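Local atomic coordinates of glutathione S-transferase (Pseudomonas protegens, PDB entry 4IKH), a protein that probably acts as a glutathione transferase, and binds two glutathione molecules in each subunit between a thioredoxin-like domain and an all-helical domain. Residues 122-125 and 126-130; 187-190 and 191-194; 175-179 and 180-184; 113-116 and 117-120. One frame throughout, in Å; residues are numbered along the deposited sequence.

Interaction 1. Residues 122-125 and 126-130; sequences MFQM and GGIGP. With GSH (glutathione), chain D; GSH (glutathione), chain B.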
loop_
_atom_site.group_PDB
_atom_site.type_symbol
_atom_site.label_atom_id
_atom_site.label_comp_id
_atom_site.label_asym_id
_atom_site.label_seq_id
_atom_site.Cartn_x
_atom_site.Cartn_y
_atom_site.Cartn_z
HETATM N N MSE A 122 3.326 3.100 3.675
HETATM C CA MSE A 122 1.952 2.940 3.182
HETATM C C MSE A 122 1.544 4.112 2.295
HETATM O O MSE A 122 0.876 3.925 1.282
HETATM C CB MSE A 122 0.973 2.796 4.341
HETATM C CG MSE A 122 1.159 1.531 5.114
HETATM SE SE MSE A 122 0.902 -0.032 3.958
HETATM C CE MSE A 122 0.973 -1.323 5.406
ATOM N N PHE A 123 1.943 5.322 2.681
ATOM C CA PHE A 123 1.739 6.512 1.853
ATOM C C PHE A 123 2.272 6.302 0.439
ATOM O O PHE A 123 1.635 6.706 -0.536
ATOM C CB PHE A 123 2.410 7.720 2.518
ATOM C CG PHE A 123 2.427 8.967 1.673
ATOM C CD1 PHE A 123 1.304 9.778 1.585
ATOM C CD2 PHE A 123 3.585 9.353 1.007
ATOM C CE1 PHE A 123 1.326 10.954 0.832
ATOM C CE2 PHE A 123 3.621 10.522 0.243
ATOM C CZ PHE A 123 2.486 11.317 0.148
ATOM N N GLN A 124 3.438 5.673 0.326
ATOM C CA GLN A 124 4.004 5.361 -0.983
ATOM C C GLN A 124 3.196 4.234 -1.668
ATOM O O GLN A 124 2.819 4.349 -2.831
ATOM C CB GLN A 124 5.452 4.907 -0.822
ATOM C CG GLN A 124 6.184 4.706 -2.152
ATOM C CD GLN A 124 5.838 3.387 -2.843
ATOM O OE1 GLN A 124 5.866 2.316 -2.229
ATOM N NE2 GLN A 124 5.509 3.464 -4.131
HETATM N N MSE A 125 2.973 3.143 -0.940
HETATM C CA MSE A 125 2.266 1.971 -1.474
HETATM C C MSE A 125 0.880 2.281 -2.016
HETATM O O MSE A 125 0.492 1.764 -3.073
HETATM C CB MSE A 125 2.179 0.881 -0.401
HETATM C CG MSE A 125 3.537 0.191 -0.131
HETATM SE SE MSE A 125 4.218 -0.691 -1.763
HETATM C CE MSE A 125 2.781 -2.108 -1.887
ATOM N N GLY A 126 0.120 3.097 -1.289
ATOM C CA GLY A 126 -1.260 3.372 -1.664
ATOM C C GLY A 126 -1.462 4.684 -2.384
ATOM O O GLY A 126 -2.549 4.966 -2.870
ATOM N N GLY A 127 -0.419 5.501 -2.468
ATOM C CA GLY A 127 -0.594 6.811 -3.068
ATOM C C GLY A 127 0.395 7.071 -4.173
ATOM O O GLY A 127 0.016 7.141 -5.341
ATOM N N ILE A 128 1.665 7.215 -3.805
ATOM C CA ILE A 128 2.712 7.545 -4.771
ATOM C C ILE A 128 2.770 6.537 -5.924
ATOM O O ILE A 128 2.650 6.904 -7.097
ATOM C CB ILE A 128 4.100 7.571 -4.105
ATOM C CG1 ILE A 128 4.179 8.651 -3.015
ATOM C CG2 ILE A 128 5.191 7.761 -5.161
ATOM C CD1 ILE A 128 4.231 10.064 -3.527
ATOM N N GLY A 129 2.982 5.269 -5.586
ATOM C CA GLY A 129 3.103 4.250 -6.613
ATOM C C GLY A 129 1.923 4.223 -7.563
ATOM O O GLY A 129 2.098 4.395 -8.770
ATOM N N PRO A 130 0.709 4.000 -7.034
ATOM C CA PRO A 130 -0.443 3.830 -7.938
ATOM C C PRO A 130 -0.763 5.083 -8.742
ATOM O O PRO A 130 -1.153 4.984 -9.917
ATOM C CB PRO A 130 -1.605 3.532 -6.981
ATOM C CG PRO A 130 -0.959 2.902 -5.788
ATOM C CD PRO A 130 0.362 3.689 -5.640
HETATM N N1 GSH D . 0.023 -2.797 -17.922
HETATM C CA1 GSH D . -0.549 -2.511 -16.659
HETATM C C1 GSH D . -1.169 -1.148 -16.662
HETATM O O11 GSH D . -1.474 -0.586 -17.757
HETATM O O12 GSH D . -1.393 -0.552 -15.564
HETATM C CB1 GSH D . 0.527 -2.568 -15.628
HETATM C CG1 GSH D . 1.653 -1.572 -15.935
HETATM C CD1 GSH D . 2.390 -1.399 -14.625
HETATM O OE1 GSH D . 2.487 -2.363 -13.892
HETATM N N2 GSH D . 2.952 -0.104 -14.222
HETATM C CA2 GSH D . 3.627 0.012 -12.959
HETATM C C2 GSH D . 2.687 0.639 -11.936
HETATM O O2 GSH D . 1.901 1.537 -12.283
HETATM C CB2 GSH D . 4.846 0.867 -13.099
HETATM S SG2 GSH D . 6.036 0.108 -14.167
HETATM N N3 GSH D . 2.672 0.222 -10.537
HETATM C CA3 GSH D . 1.741 0.878 -9.618
HETATM C C3 GSH D . 2.163 0.755 -8.181
HETATM O O31 GSH D . 3.355 0.526 -7.865
HETATM O O32 GSH D . 1.322 0.883 -7.263
HETATM N N1 GSH B . 1.922 -3.090 -5.428
HETATM C CA1 GSH B . 2.856 -3.819 -6.211
HETATM C C1 GSH B . 4.215 -3.791 -5.572
HETATM O O11 GSH B . 4.569 -2.780 -4.901
HETATM O O12 GSH B . 5.023 -4.770 -5.697
HETATM C CB1 GSH B . 2.956 -3.208 -7.568
HETATM C CG1 GSH B . 3.912 -4.060 -8.405
HETATM C CD1 GSH B . 3.890 -3.627 -9.851
HETATM O OE1 GSH B . 3.117 -2.773 -10.231
HETATM N N2 GSH B . 4.818 -4.236 -10.799
HETATM C CA2 GSH B . 4.802 -3.832 -12.169
HETATM C C2 GSH B . 4.523 -5.096 -12.961
HETATM O O2 GSH B . 5.021 -6.160 -12.580
HETATM C CB2 GSH B . 6.133 -3.280 -12.579
HETATM S SG2 GSH B . 6.603 -1.860 -11.608
HETATM N N3 GSH B . 3.690 -5.089 -14.148
HETATM C CA3 GSH B . 3.471 -6.326 -14.871
HETATM C C3 GSH B . 2.043 -6.416 -15.290
HETATM O O31 GSH B . 1.167 -5.728 -14.701
HETATM O O32 GSH B . 1.725 -7.187 -16.232
#
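Phe123 turns its CG anti to the backbone N (chi1 172°), while Ile128 sends CG1 anti to its own carbonyl carbon (chi1 -62°), and the two side chains meet obliquely with Phe123 CE2 3.8 Å from Ile128 CG1. Residues five apart come together here because helix 111-140, a long helix of the GST C-terminal domain, widens into a pi-type turn at 126-128. Gly126 N still makes the ordinary bond back to Met122 O at 2.8 Å, but Ile128 N reaches back five residues to Phe123 O in a weak bond, and Gly129 N makes a firm one to Gln124 O, also five back, at 2.9 Å, with an N-H...O angle of 167°. Pro130 has no N-H to offer and the helix kinks there; its ring carbon CD instead rests 3.2 Å from Met125 O. Gln124 packs its CG on Ile128 CB, and the bend at chi2 turns the amide along Gly129; its OE1 accepts a hydrogen bond from Lys35. A CB on Gly129 would run into Gln124 NE2, so the bare backbone fits this close passage. Helix 150-170 covers Phe123 through Leu162 and Val165. The kinked turn also faces both ligands: selenomethionine Met125 sets its CE 3.6 Å from O11 of the chain B glutathione, and carboxylate oxygen O32 of the chain D glutathione sits 3.2 Å from Pro130 N.

Interaction 2. Residues 187-190 and 191-194; sequences ATFP and WIRN. With GSH (glutathione), chain D.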
loop_
_atom_site.group_PDB
_atom_site.type_symbol
_atom_site.label_atom_id
_atom_site.label_comp_id
_atom_site.label_asym_id
_atom_site.label_seq_id
_atom_site.Cartn_x
_atom_site.Cartn_y
_atom_site.Cartn_z
ATOM N N ALA A 187 11.491 2.995 -0.738
ATOM C CA ALA A 187 10.229 2.776 -1.446
ATOM C C ALA A 187 9.789 4.000 -2.252
ATOM O O ALA A 187 9.167 3.875 -3.315
ATOM C CB ALA A 187 9.141 2.370 -0.462
ATOM N N THR A 188 10.113 5.189 -1.754
ATOM C CA THR A 188 9.567 6.415 -2.332
ATOM C C THR A 188 10.376 6.967 -3.509
ATOM O O THR A 188 9.821 7.219 -4.578
ATOM C CB THR A 188 9.366 7.491 -1.236
ATOM O OG1 THR A 188 8.531 6.955 -0.196
ATOM C CG2 THR A 188 8.712 8.740 -1.811
ATOM N N PHE A 189 11.679 7.167 -3.325
ATOM C CA PHE A 189 12.470 7.848 -4.357
ATOM C C PHE A 189 12.663 7.167 -5.735
ATOM O O PHE A 189 12.800 7.866 -6.734
ATOM C CB PHE A 189 13.763 8.429 -3.756
ATOM C CG PHE A 189 13.477 9.444 -2.695
ATOM C CD1 PHE A 189 13.103 10.730 -3.054
ATOM C CD2 PHE A 189 13.475 9.094 -1.351
ATOM C CE1 PHE A 189 12.775 11.659 -2.095
ATOM C CE2 PHE A 189 13.145 10.012 -0.391
ATOM C CZ PHE A 189 12.795 11.300 -0.764
ATOM N N PRO A 190 12.645 5.820 -5.806
ATOM C CA PRO A 190 12.679 5.229 -7.151
ATOM C C PRO A 190 11.474 5.641 -7.993
ATOM O O PRO A 190 11.582 5.706 -9.223
ATOM C CB PRO A 190 12.599 3.730 -6.864
ATOM C CG PRO A 190 13.258 3.584 -5.547
ATOM C CD PRO A 190 12.807 4.790 -4.764
ATOM N N TRP A 191 10.343 5.913 -7.343
ATOM C CA TRP A 191 9.150 6.361 -8.066
ATOM C C TRP A 191 9.236 7.823 -8.505
ATOM O O TRP A 191 8.800 8.174 -9.601
ATOM C CB TRP A 191 7.893 6.140 -7.230
ATOM C CG TRP A 191 7.188 4.845 -7.569
ATOM C CD1 TRP A 191 7.152 3.700 -6.820
ATOM C CD2 TRP A 191 6.442 4.569 -8.760
ATOM N NE1 TRP A 191 6.416 2.732 -7.470
ATOM C CE2 TRP A 191 5.968 3.241 -8.661
ATOM C CE3 TRP A 191 6.124 5.316 -9.899
ATOM C CZ2 TRP A 191 5.197 2.647 -9.660
ATOM C CZ3 TRP A 191 5.357 4.728 -10.887
ATOM C CH2 TRP A 191 4.896 3.405 -10.759
ATOM N N ILE A 192 9.783 8.681 -7.644
ATOM C CA ILE A 192 9.965 10.082 -8.006
ATOM C C ILE A 192 10.945 10.165 -9.162
ATOM O O ILE A 192 10.707 10.884 -10.137
ATOM C CB ILE A 192 10.414 10.918 -6.806
ATOM C CG1 ILE A 192 9.339 10.828 -5.714
ATOM C CG2 ILE A 192 10.618 12.372 -7.211
ATOM C CD1 ILE A 192 9.841 11.200 -4.358
ATOM N N ARG A 193 12.019 9.387 -9.078
ATOM C CA ARG A 193 12.971 9.267 -10.182
ATOM C C ARG A 193 12.293 8.839 -11.484
ATOM O O ARG A 193 12.553 9.384 -12.550
ATOM C CB ARG A 193 14.051 8.246 -9.817
ATOM C CG ARG A 193 15.030 7.936 -10.940
ATOM C CD ARG A 193 16.113 6.985 -10.456
ATOM N NE ARG A 193 17.077 6.669 -11.506
ATOM C CZ ARG A 193 16.945 5.656 -12.356
ATOM N NH1 ARG A 193 15.889 4.863 -12.293
ATOM N NH2 ARG A 193 17.872 5.438 -13.274
ATOM N N ASN A 194 11.410 7.856 -11.398
ATOM C CA ASN A 194 10.805 7.322 -12.601
ATOM C C ASN A 194 9.814 8.320 -13.206
ATOM O O ASN A 194 9.731 8.456 -14.423
ATOM C CB ASN A 194 10.133 5.981 -12.289
ATOM C CG ASN A 194 9.509 5.334 -13.514
ATOM O OD1 ASN A 194 10.203 4.754 -14.353
ATOM N ND2 ASN A 194 8.190 5.415 -13.612
HETATM N N1 GSH D . 0.023 -2.797 -17.922
HETATM C CA1 GSH D . -0.549 -2.511 -16.659
HETATM C C1 GSH D . -1.169 -1.148 -16.662
HETATM O O11 GSH D . -1.474 -0.586 -17.757
HETATM O O12 GSH D . -1.393 -0.552 -15.564
HETATM C CB1 GSH D . 0.527 -2.568 -15.628
HETATM C CG1 GSH D . 1.653 -1.572 -15.935
HETATM C CD1 GSH D . 2.390 -1.399 -14.625
HETATM O OE1 GSH D . 2.487 -2.363 -13.892
HETATM N N2 GSH D . 2.952 -0.104 -14.222
HETATM C CA2 GSH D . 3.627 0.012 -12.959
HETATM C C2 GSH D . 2.687 0.639 -11.936
HETATM O O2 GSH D . 1.901 1.537 -12.283
HETATM C CB2 GSH D . 4.846 0.867 -13.099
HETATM S SG2 GSH D . 6.036 0.108 -14.167
HETATM N N3 GSH D . 2.672 0.222 -10.537
HETATM C CA3 GSH D . 1.741 0.878 -9.618
HETATM C C3 GSH D . 2.163 0.755 -8.181
HETATM O O31 GSH D . 3.355 0.526 -7.865
HETATM O O32 GSH D . 1.322 0.883 -7.263
HETATM O O HOH W 1 13.675 4.435 -10.550
#
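The Trp191 indole meets Ala187 O at its edge, near the ring plane and 4.0 Å from CD1, while farther round its rim the chain D glutathione closes in. There C2 of the ligand lies in the plane of the ring, 3.7 Å from Trp191 CH2, and carboxylate oxygen O31 approaches Trp191 CZ2 obliquely at 3.3 Å. Asn32, which also hydrogen-bonds this glutathione, accepts from Trp191 NE1 and so fixes the rotation of the ring in the ligand pocket. Replacing Trp191 by an alanine would probably open a gap beside the cysteinyl and glycyl parts of the glutathione and leave Asn32 OD1 without its indole donor. Elsewhere on the turn, Ile192 extends its CD1 alongside Phe189, 3.5 Å from CD1 of that ring, and also against Thr188 CG2; both neighbours point the same way as the isoleucine. The guanidinium of Arg193 receives a water at its edge, in plane, and this water donates to Pro190 O, the carbonyl that also takes Asn194 N at 3.1 Å. Arg193 N makes a nearly straight bond of 2.9 Å to Phe189 O, restoring regular helix after the proline kink at Pro190. Within the GST C-terminal domain, helix 183-196 thus presents Phe189 and Ile192 to helix 211-220, with Trp191 touching Gln124 and Phe132 of helix 111-140 and Pro31 and Lys35 of helix 31-43.

Interaction 3. Residues 175-179 and 180-184; sequences WIMGE and RYTIA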
loop_
_atom_site.group_PDB
_atom_site.type_symbol
_atom_site.label_atom_id
_atom_site.label_comp_id
_atom_site.label_asym_id
_atom_site.label_seq_id
_atom_site.Cartn_x
_atom_site.Cartn_y
_atom_site.Cartn_z
ATOM N N TRP A 175 16.096 12.823 5.667
ATOM C CA TRP A 175 15.324 11.805 4.951
ATOM C C TRP A 175 13.890 11.826 5.462
ATOM O O TRP A 175 13.563 12.595 6.363
ATOM C CB TRP A 175 15.905 10.408 5.200
ATOM C CG TRP A 175 17.359 10.260 4.820
ATOM C CD1 TRP A 175 18.440 10.301 5.659
ATOM C CD2 TRP A 175 17.879 10.024 3.508
ATOM N NE1 TRP A 175 19.604 10.117 4.940
ATOM C CE2 TRP A 175 19.284 9.941 3.619
ATOM C CE3 TRP A 175 17.290 9.868 2.247
ATOM C CZ2 TRP A 175 20.109 9.722 2.510
ATOM C CZ3 TRP A 175 18.107 9.657 1.151
ATOM C CH2 TRP A 175 19.501 9.579 1.289
ATOM N N ILE A 176 13.043 10.960 4.912
ATOM C CA ILE A 176 11.643 10.896 5.328
ATOM C C ILE A 176 11.468 10.779 6.847
ATOM O O ILE A 176 10.644 11.487 7.432
ATOM C CB ILE A 176 10.895 9.749 4.592
ATOM C CG1 ILE A 176 10.801 10.073 3.092
ATOM C CG2 ILE A 176 9.517 9.530 5.214
ATOM C CD1 ILE A 176 10.315 8.928 2.185
HETATM N N MSE A 177 12.234 9.896 7.486
HETATM C CA MSE A 177 12.166 9.759 8.942
HETATM C C MSE A 177 13.155 10.683 9.677
HETATM O O MSE A 177 13.645 10.361 10.773
HETATM C CB MSE A 177 12.389 8.307 9.362
HETATM C CG MSE A 177 11.220 7.388 8.971
HETATM SE SE MSE A 177 9.541 8.106 9.687
HETATM C CE MSE A 177 10.068 8.223 11.563
ATOM N N GLY A 178 13.441 11.833 9.079
ATOM C CA GLY A 178 14.365 12.777 9.687
ATOM C C GLY A 178 15.811 12.390 9.460
ATOM O O GLY A 178 16.290 12.368 8.315
ATOM N N GLU A 179 16.508 12.069 10.545
ATOM C CA GLU A 179 17.945 11.838 10.470
ATOM C C GLU A 179 18.310 10.478 9.865
ATOM O O GLU A 179 19.304 10.353 9.151
ATOM C CB GLU A 179 18.574 12.031 11.849
ATOM C CG GLU A 179 18.124 13.332 12.515
ATOM C CD GLU A 179 19.254 14.070 13.205
ATOM O OE1 GLU A 179 19.608 13.683 14.339
ATOM O OE2 GLU A 179 19.780 15.044 12.620
ATOM N N ARG A 180 17.484 9.472 10.126
ATOM C CA ARG A 180 17.759 8.108 9.684
ATOM C C ARG A 180 17.199 7.799 8.298
ATOM O O ARG A 180 16.023 8.067 8.014
ATOM C CB ARG A 180 17.180 7.106 10.690
ATOM C CG ARG A 180 17.769 7.233 12.082
ATOM C CD ARG A 180 18.529 5.983 12.476
ATOM N NE ARG A 180 19.612 6.286 13.408
ATOM C CZ ARG A 180 20.294 5.368 14.088
ATOM N NH1 ARG A 180 19.994 4.083 13.950
ATOM N NH2 ARG A 180 21.270 5.737 14.909
ATOM N N TYR A 181 18.050 7.225 7.450
ATOM C CA TYR A 181 17.660 6.681 6.148
ATOM C C TYR A 181 16.888 5.369 6.354
ATOM O O TYR A 181 17.400 4.455 6.997
ATOM C CB TYR A 181 18.937 6.420 5.364
ATOM C CG TYR A 181 18.828 5.721 4.022
ATOM C CD1 TYR A 181 18.210 6.331 2.938
ATOM C CD2 TYR A 181 19.425 4.480 3.823
ATOM C CE1 TYR A 181 18.151 5.700 1.693
ATOM C CE2 TYR A 181 19.374 3.846 2.593
ATOM C CZ TYR A 181 18.742 4.458 1.534
ATOM O OH TYR A 181 18.711 3.827 0.310
ATOM N N THR A 182 15.669 5.259 5.822
ATOM C CA THR A 182 14.857 4.059 6.111
ATOM C C THR A 182 14.243 3.403 4.872
ATOM O O THR A 182 14.408 3.895 3.753
ATOM C CB THR A 182 13.714 4.357 7.116
ATOM O OG1 THR A 182 12.756 5.240 6.512
ATOM C CG2 THR A 182 14.242 4.981 8.406
ATOM N N ILE A 183 13.524 2.297 5.067
ATOM C CA ILE A 183 12.806 1.668 3.952
ATOM C C ILE A 183 11.810 2.617 3.289
ATOM O O ILE A 183 11.472 2.447 2.124
ATOM C CB ILE A 183 12.082 0.328 4.342
ATOM C CG1 ILE A 183 11.171 0.494 5.566
ATOM C CG2 ILE A 183 13.093 -0.787 4.565
ATOM C CD1 ILE A 183 10.273 -0.763 5.817
ATOM N N ALA A 184 11.344 3.624 4.021
ATOM C CA ALA A 184 10.446 4.624 3.435
ATOM C C ALA A 184 11.106 5.367 2.271
ATOM O O ALA A 184 10.455 5.640 1.249
ATOM C CB ALA A 184 9.964 5.604 4.496
HETATM O O HOH W 2 13.703 7.981 6.469
#
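Tyr181 turns the edge of its ring toward one face of the Trp175 indole, an edge-to-face pair with the six-membered rings 4.7 Å apart between centroids and their planes at 58°. Its CD1 comes down 3.7 Å from Trp175 CE3, while its CB stands over the five-membered ring, 3.8 Å from the centroid, in a CH-pi contact. CG anti to the backbone N (chi1 174°) carries the phenol ring on over the six-membered ring, so one residue covers both rings of the indole. Were Trp175 an alanine, Tyr181 would probably lose the face it rests on, with a gap opened toward Val216 of helix 211-220. Tight turns bring the pair together: a type I turn from Trp175 to Gly178 runs into a type II' turn from Met177 to Arg180, with Gly178 at positive phi. Met177, a selenomethionine, crosses Thr182 at about a right angle, its CG 3.6 Å from Thr182 OG1. Ile176 meanwhile lays CG2 against Ala184 CB, 4.0 Å away. Thr182 is the N-cap of helix 183-196, and its OG1 accepts from Ala184 N at 3.3 Å. Across the turn a water accepts from Met177 N and Thr182 OG1 and donates to Arg180 O. No direct hydrogen bond joins 175-179 to 180-184: packing carries the contact, and polar ties are indirect, through the water and the Asp185 carboxylate, which binds Ile176 N and Thr182 N.

Interaction 4. Residues 113-116 and 117-120; sequences ARYE and TIQW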
loop_
_atom_site.group_PDB
_atom_site.type_symbol
_atom_site.label_atom_id
_atom_site.label_comp_id
_atom_site.label_asym_id
_atom_site.label_seq_id
_atom_site.Cartn_x
_atom_site.Cartn_y
_atom_site.Cartn_z
ATOM N N ALA A 113 8.783 5.404 16.046
ATOM C CA ALA A 113 9.506 5.518 14.775
ATOM C C ALA A 113 9.213 4.379 13.790
ATOM O O ALA A 113 9.076 4.614 12.583
ATOM C CB ALA A 113 11.016 5.664 15.018
ATOM N N ARG A 114 9.125 3.152 14.296
ATOM C CA ARG A 114 8.752 2.014 13.451
ATOM C C ARG A 114 7.419 2.250 12.747
ATOM O O ARG A 114 7.315 2.093 11.531
ATOM C CB ARG A 114 8.686 0.716 14.270
ATOM C CG ARG A 114 8.405 -0.529 13.418
ATOM C CD ARG A 114 8.325 -1.817 14.250
ATOM N NE ARG A 114 8.126 -2.991 13.398
ATOM C CZ ARG A 114 9.119 -3.683 12.844
ATOM N NH1 ARG A 114 10.379 -3.314 13.054
ATOM N NH2 ARG A 114 8.860 -4.734 12.078
ATOM N N TYR A 115 6.398 2.634 13.505
ATOM C CA TYR A 115 5.056 2.762 12.942
ATOM C C TYR A 115 4.915 3.984 12.041
ATOM O O TYR A 115 4.157 3.971 11.056
ATOM C CB TYR A 115 4.004 2.729 14.057
ATOM C CG TYR A 115 4.060 1.421 14.810
ATOM C CD1 TYR A 115 3.640 0.237 14.209
ATOM C CD2 TYR A 115 4.558 1.359 16.105
ATOM C CE1 TYR A 115 3.707 -0.964 14.881
ATOM C CE2 TYR A 115 4.628 0.162 16.784
ATOM C CZ TYR A 115 4.194 -0.997 16.166
ATOM O OH TYR A 115 4.258 -2.196 16.833
ATOM N N GLU A 116 5.663 5.032 12.362
ATOM C CA GLU A 116 5.747 6.193 11.485
ATOM C C GLU A 116 6.465 5.861 10.185
ATOM O O GLU A 116 6.134 6.407 9.133
ATOM C CB GLU A 116 6.447 7.350 12.196
ATOM C CG GLU A 116 5.593 7.949 13.295
ATOM C CD GLU A 116 6.371 8.861 14.213
ATOM O OE1 GLU A 116 7.616 8.924 14.086
ATOM O OE2 GLU A 116 5.728 9.505 15.066
ATOM N N THR A 117 7.455 4.980 10.251
ATOM C CA THR A 117 8.114 4.535 9.023
ATOM C C THR A 117 7.147 3.720 8.152
ATOM O O THR A 117 7.051 3.948 6.942
ATOM C CB THR A 117 9.362 3.708 9.329
ATOM O OG1 THR A 117 10.199 4.434 10.234
ATOM C CG2 THR A 117 10.136 3.431 8.055
ATOM N N ILE A 118 6.431 2.769 8.759
ATOM C CA ILE A 118 5.452 1.981 8.014
ATOM C C ILE A 118 4.380 2.912 7.446
ATOM O O ILE A 118 3.897 2.718 6.331
ATOM C CB ILE A 118 4.825 0.853 8.897
ATOM C CG1 ILE A 118 5.906 -0.147 9.311
ATOM C CG2 ILE A 118 3.716 0.109 8.142
ATOM C CD1 ILE A 118 5.513 -1.041 10.458
ATOM N N GLN A 119 4.019 3.934 8.220
ATOM C CA GLN A 119 3.031 4.932 7.785
ATOM C C GLN A 119 3.435 5.631 6.483
ATOM O O GLN A 119 2.606 5.823 5.579
ATOM C CB GLN A 119 2.847 5.974 8.900
ATOM C CG GLN A 119 2.312 7.328 8.448
ATOM C CD GLN A 119 2.356 8.368 9.565
ATOM O OE1 GLN A 119 1.407 8.508 10.334
ATOM N NE2 GLN A 119 3.462 9.118 9.642
ATOM N N TRP A 120 4.704 6.024 6.390
ATOM C CA TRP A 120 5.193 6.664 5.168
ATOM C C TRP A 120 5.358 5.636 4.053
ATOM O O TRP A 120 5.186 5.959 2.878
ATOM C CB TRP A 120 6.490 7.464 5.433
ATOM C CG TRP A 120 6.168 8.750 6.140
ATOM C CD1 TRP A 120 6.374 9.045 7.453
ATOM C CD2 TRP A 120 5.481 9.873 5.578
ATOM N NE1 TRP A 120 5.893 10.305 7.733
ATOM C CE2 TRP A 120 5.328 10.825 6.600
ATOM C CE3 TRP A 120 4.984 10.164 4.305
ATOM C CZ2 TRP A 120 4.701 12.053 6.388
ATOM C CZ3 TRP A 120 4.367 11.387 4.094
ATOM C CH2 TRP A 120 4.230 12.314 5.129
#
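From Ala113 to Trp120 the backbone is regular alpha-helix, part of helix 111-140 at the subunit interface of this GST dimer. Ile118 N bonds to Arg114 O at 3.0 Å with an N-H...O angle of 165°, and Gln119 N and Trp120 N reach Tyr115 O and Glu116 O in the same i to i+4 pattern. Arg114 runs fully extended from CG to NE, its CG 4.2 Å from Ile118 CD1, and carries its guanidinium to a salt bridge with Asp101. The same Ile118 CD1 lies 4.4 Å from Tyr115 CD1, a loose touch. Tyr115 and Gln119 work outward: the hydroxyl is hydrogen-bonded to Asp101 of the second subunit, and Gln119 OE1 accepts from the backbone N of Phe90 of that subunit. Trp120 brings its CD1 to 3.1 Å from Glu116 O, and its ring meets that of Phe90 of the second subunit edge-to-face. Thr117 holds OG1 anti to its carbonyl carbon (chi1 -52°), which swings the hydroxyl back over the preceding turn. Ala113 O is therefore gripped twice, from opposite faces of its carbonyl plane: by Thr117 N at 2.9 Å and by Thr117 OG1 at 2.6 Å.

In the fold
Interactions 4 and 1 follow each other on helix 111-140 and both touch the second subunit, but the regular helix at 113-120 meets it through polar and aromatic side chains, whereas the widened, glycine-rich turn at 122-130 faces the ligands. Interactions 3 and 2 share helix 183-196, capped at its start in interaction 3 and kinked at a proline in interaction 2, as helix 111-140 is in interaction 1. Interactions 1, 2 and 4 are buried, the last at the subunit interface; 1 and 2 meet at Gln124 and Trp191, both touching the same glutathione. Interaction 3 is only partly buried, with Glu179 and Arg180 exposed; it packs Met177 and Thr182 on Thr117 of interaction 4 and Ile176 on Thr188 of interaction 2.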